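Local coordinates for protein serine-threonine phosphatase 2C (Toxoplasma gondii, PDB 2I44) that probably removes phosphate groups from serine and threonine residues of proteins, as a calcium-binding member of the metal-dependent PP2C phosphatase family, at residues G148-G153 / R250-T255; I160-E165 / P256-M261. All coordinates share one frame; numbering follows the deposited sequence.

In the fold
The two contacts join the same two chain regions, one after the other. From the N terminus, strand 149-155 comes first and strand 159-166 follows it directly; about eighty residues later, after helices 184-192 and 214-219 among others, strands 248-253 and 258-264 arrive in the same succession. Contact 1 pairs the first member of each couple and contact 2 the second, so the two closed loops cross instead of nesting. Each belongs to a different antiparallel sheet of the PP2C beta sandwich, and the links 156-158 and 254-257 carry the chain from one sheet to the other. The centres of the two contacts lie about 11 Å apart, with V150, V152 and V252 packed against I160, H258 and M261 between the sheets.

Contact 1: G148-G153 / R250-T255; sequences GFVAVG and RVVRVT
F149 and R253 form a non-hydrogen-bonded antiparallel pair, and their side chains run side by side in the same direction. The phenyl rim reaches one face of the guanidinium: F149 CZ lies 3.3 Å from R253 NH1, and the two planes are inclined by 54°, so the groups meet obliquely and not as a flat stack. The arginine is extended from CG to NE, which lays its aliphatic part along the ring before the charged end is reached. On the same face of the sheet V251 CG1 approaches F149 CD1 at 3.9 Å, and F149 also touches L105, P106 and L109 of helix 98-130. The short side chain of A151, next along that face, rests against V113 of the same helix.

V150, V152 and V252 project from the other face, toward the second sheet. V150 CG1 stands anti to the backbone N (chi1 176°), which turns CG2 toward V254; V150 CG2 and V254 CG2 are tightly packed, 3.3 Å apart. Five backbone bonds align the segments; one of them, V254 N to G148 O at 2.7 Å, lies past the end of strand 250-253. At the backbone angles of G148 (phi 79°) a CB would be jammed against the preceding carbonyl oxygen, so glycine suits the place. The chemistry is thus two-sided: beta-branched valines suit the interior between the sheets, whereas arginine lets an exposed position shield an aromatic ring while keeping its charge near solvent.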
# COMPACT_ATOMS: atom_id res chain seq x y z
N GLY A 148 -17.76 -4.07 8.44
CA GLY A 148 -17.08 -3.88 9.71
C GLY A 148 -15.67 -4.42 9.84
O GLY A 148 -15.05 -4.28 10.89
N PHE A 149 -15.15 -5.03 8.78
CA PHE A 149 -13.80 -5.57 8.81
C PHE A 149 -12.92 -4.88 7.78
O PHE A 149 -13.38 -4.50 6.70
CB PHE A 149 -13.80 -7.07 8.51
CG PHE A 149 -14.34 -7.91 9.63
CD1 PHE A 149 -13.60 -8.12 10.78
CD2 PHE A 149 -15.61 -8.48 9.53
CE1 PHE A 149 -14.10 -8.88 11.83
CE2 PHE A 149 -16.13 -9.25 10.58
CZ PHE A 149 -15.38 -9.45 11.73
N VAL A 150 -11.65 -4.70 8.13
CA VAL A 150 -10.70 -4.10 7.22
C VAL A 150 -9.55 -5.08 7.06
O VAL A 150 -8.85 -5.40 8.02
CB VAL A 150 -10.14 -2.76 7.75
CG1 VAL A 150 -9.08 -2.22 6.80
CG2 VAL A 150 -11.27 -1.76 7.88
N ALA A 151 -9.41 -5.58 5.83
CA ALA A 151 -8.35 -6.52 5.51
C ALA A 151 -7.17 -5.72 4.96
O ALA A 151 -7.20 -5.25 3.82
CB ALA A 151 -8.85 -7.51 4.46
N VAL A 152 -6.14 -5.57 5.79
CA VAL A 152 -4.95 -4.83 5.40
C VAL A 152 -3.92 -5.74 4.75
O VAL A 152 -3.61 -6.83 5.26
CB VAL A 152 -4.29 -4.14 6.62
CG1 VAL A 152 -3.00 -3.46 6.20
CG2 VAL A 152 -5.23 -3.11 7.22
N GLY A 153 -3.38 -5.30 3.62
CA GLY A 153 -2.36 -6.06 2.93
C GLY A 153 -1.28 -5.09 2.48
O GLY A 153 -1.56 -3.90 2.29
N ARG A 250 -3.46 -8.59 7.49
CA ARG A 250 -3.99 -8.39 8.84
C ARG A 250 -5.44 -7.90 8.77
O ARG A 250 -5.73 -6.88 8.14
CB ARG A 250 -3.13 -7.38 9.60
CG ARG A 250 -3.65 -7.01 10.99
CD ARG A 250 -2.71 -6.03 11.70
NE ARG A 250 -3.19 -5.66 13.03
CZ ARG A 250 -2.57 -4.79 13.84
NH1 ARG A 250 -1.45 -4.21 13.47
NH2 ARG A 250 -3.09 -4.52 15.04
N VAL A 251 -6.34 -8.63 9.41
CA VAL A 251 -7.75 -8.25 9.44
C VAL A 251 -8.09 -7.65 10.80
O VAL A 251 -7.92 -8.29 11.84
CB VAL A 251 -8.68 -9.47 9.18
CG1 VAL A 251 -10.14 -9.02 9.23
CG2 VAL A 251 -8.36 -10.10 7.83
N VAL A 252 -8.57 -6.41 10.79
CA VAL A 252 -8.93 -5.73 12.01
C VAL A 252 -10.42 -5.41 12.02
O VAL A 252 -11.00 -5.08 10.99
CB VAL A 252 -8.12 -4.41 12.16
CG1 VAL A 252 -8.08 -3.67 10.84
CG2 VAL A 252 -8.73 -3.52 13.23
N ARG A 253 -11.05 -5.53 13.19
CA ARG A 253 -12.47 -5.21 13.33
C ARG A 253 -12.58 -3.70 13.50
O ARG A 253 -11.88 -3.12 14.33
CB ARG A 253 -13.07 -5.85 14.57
CG ARG A 253 -13.15 -7.35 14.57
CD ARG A 253 -13.66 -7.84 15.93
NE ARG A 253 -13.75 -9.29 16.00
CZ ARG A 253 -14.76 -10.01 15.53
NH1 ARG A 253 -15.80 -9.41 14.96
NH2 ARG A 253 -14.74 -11.33 15.63
N VAL A 254 -13.44 -3.06 12.72
CA VAL A 254 -13.62 -1.63 12.87
C VAL A 254 -14.56 -1.44 14.05
O VAL A 254 -15.74 -1.79 13.98
CB VAL A 254 -14.26 -1.01 11.62
CG1 VAL A 254 -14.39 0.50 11.80
CG2 VAL A 254 -13.42 -1.33 10.39
N THR A 255 -14.05 -0.92 15.16
CA THR A 255 -14.87 -0.71 16.34
C THR A 255 -15.36 0.74 16.41
O THR A 255 -14.89 1.60 15.66
CB THR A 255 -14.09 -1.00 17.63
OG1 THR A 255 -13.16 0.07 17.86
CG2 THR A 255 -13.33 -2.32 17.50

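Contact 2: I160-E165 / P256-M261; sequences IAMGVE and PQHRVM
G163 O is gripped by two consecutive amides, R259 N at 2.9 Å and V260 N at a longer 3.3 Å. Both donors lie in the carbonyl plane, and the more bent approach of V260 N falls on a lone pair. G163 N returns a nearly straight bond to V260 O, 2.8 Å long. Glycine suits position G163, since a CB there would run into V260 CG1.

With R259 and V260 both facing G163, this is a classic beta bulge. It shifts the register by one residue in neighbouring inner strands of one sheet of the PP2C sandwich, and V164 therefore pairs with H258. The extra residue, R259, bends at chi2 (-85°) so that its guanidinium comes back across the strand end. There E165 OE1 accepts two weak bonds of a salt bridge, from R259 NE at 3.0 Å and from R259 NH2, with carboxylate and guanidinium planes steeply inclined (79°). R259 NH1 meanwhile binds P256 O at 2.7 Å, within the guanidinium plane, which helps fix the rotation of the group.

On the face that looks toward the other sheet, V164 CG2 sits over the H258 ring, 3.6 Å from its centroid, in a CH-pi contact. The selenium of M162, a selenomethionine, lies at the ring edge. M162 CE meets M261 CE, 3.3 Å away and tightly packed; M261 too is a selenomethionine. I160 CG2 packs on M261 CG, and F320 of strand 313-320 touches both selenomethionines.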
# COMPACT_ATOMS: atom_id res chain seq x y z
N ILE A 160 0.39 1.99 6.57
CA ILE A 160 -0.97 2.35 6.95
C ILE A 160 -0.96 2.66 8.45
O ILE A 160 -0.53 1.83 9.25
CB ILE A 160 -1.97 1.20 6.69
CG1 ILE A 160 -2.01 0.87 5.20
CG2 ILE A 160 -3.37 1.61 7.18
CD1 ILE A 160 -3.05 -0.19 4.84
N ALA A 161 -1.41 3.85 8.82
CA ALA A 161 -1.47 4.23 10.23
C ALA A 161 -2.93 4.22 10.68
O ALA A 161 -3.84 4.44 9.87
CB ALA A 161 -0.87 5.61 10.44
N MSE A 162 -3.16 3.96 11.96
CA MSE A 162 -4.52 3.89 12.46
C MSE A 162 -4.70 4.66 13.77
O MSE A 162 -3.92 4.51 14.70
CB MSE A 162 -4.91 2.42 12.68
CG MSE A 162 -6.39 2.20 12.98
SE MSE A 162 -7.49 2.25 11.40
CE MSE A 162 -7.66 0.33 11.13
N GLY A 163 -5.75 5.48 13.81
CA GLY A 163 -6.04 6.24 15.01
C GLY A 163 -7.27 5.67 15.68
O GLY A 163 -8.34 5.61 15.08
N VAL A 164 -7.11 5.22 16.93
CA VAL A 164 -8.21 4.64 17.68
C VAL A 164 -8.31 5.35 19.04
O VAL A 164 -7.33 5.43 19.78
CB VAL A 164 -7.98 3.12 17.91
CG1 VAL A 164 -9.17 2.51 18.66
CG2 VAL A 164 -7.79 2.43 16.57
N GLU A 165 -9.49 5.87 19.35
CA GLU A 165 -9.70 6.58 20.61
C GLU A 165 -9.84 5.63 21.79
O GLU A 165 -10.51 4.60 21.70
CB GLU A 165 -10.96 7.45 20.49
CG GLU A 165 -11.19 8.41 21.64
CD GLU A 165 -12.48 9.20 21.47
OE1 GLU A 165 -12.69 9.79 20.38
OE2 GLU A 165 -13.29 9.24 22.43
N PRO A 256 -16.31 1.02 17.31
CA PRO A 256 -16.83 2.39 17.44
C PRO A 256 -15.73 3.41 17.72
O PRO A 256 -15.87 4.58 17.37
CB PRO A 256 -17.81 2.27 18.61
CG PRO A 256 -18.34 0.87 18.45
CD PRO A 256 -17.07 0.08 18.16
N GLN A 257 -14.64 2.96 18.34
CA GLN A 257 -13.52 3.84 18.67
C GLN A 257 -12.58 4.12 17.50
O GLN A 257 -11.78 5.06 17.56
CB GLN A 257 -12.72 3.26 19.84
CG GLN A 257 -13.47 3.22 21.16
CD GLN A 257 -14.65 2.26 21.14
OE1 GLN A 257 -14.50 1.07 20.86
NE2 GLN A 257 -15.83 2.78 21.43
N HIS A 258 -12.64 3.30 16.46
CA HIS A 258 -11.78 3.52 15.30
C HIS A 258 -12.16 4.84 14.63
O HIS A 258 -13.29 5.01 14.17
CB HIS A 258 -11.88 2.33 14.34
CG HIS A 258 -11.09 1.14 14.79
ND1 HIS A 258 -9.87 0.80 14.24
CD2 HIS A 258 -11.29 0.27 15.80
CE1 HIS A 258 -9.36 -0.22 14.89
NE2 HIS A 258 -10.20 -0.56 15.85
N ARG A 259 -11.21 5.76 14.59
CA ARG A 259 -11.46 7.09 14.04
C ARG A 259 -10.90 7.38 12.66
O ARG A 259 -11.58 7.98 11.83
CB ARG A 259 -10.90 8.14 15.01
CG ARG A 259 -11.56 8.15 16.37
CD ARG A 259 -12.82 9.00 16.37
NE ARG A 259 -13.53 8.89 17.64
CZ ARG A 259 -14.25 7.83 18.02
NH1 ARG A 259 -14.36 6.78 17.21
NH2 ARG A 259 -14.84 7.82 19.21
N VAL A 260 -9.67 6.96 12.40
CA VAL A 260 -9.09 7.27 11.11
C VAL A 260 -8.00 6.30 10.66
O VAL A 260 -7.24 5.78 11.47
CB VAL A 260 -8.54 8.71 11.11
CG1 VAL A 260 -7.53 8.87 12.25
CG2 VAL A 260 -7.91 9.05 9.77
N MSE A 261 -7.96 6.05 9.36
CA MSE A 261 -6.96 5.19 8.76
C MSE A 261 -6.24 6.05 7.74
O MSE A 261 -6.88 6.82 7.02
CB MSE A 261 -7.63 3.98 8.10
CG MSE A 261 -6.68 3.02 7.39
SE MSE A 261 -7.59 1.44 6.71
CE MSE A 261 -6.91 0.16 7.97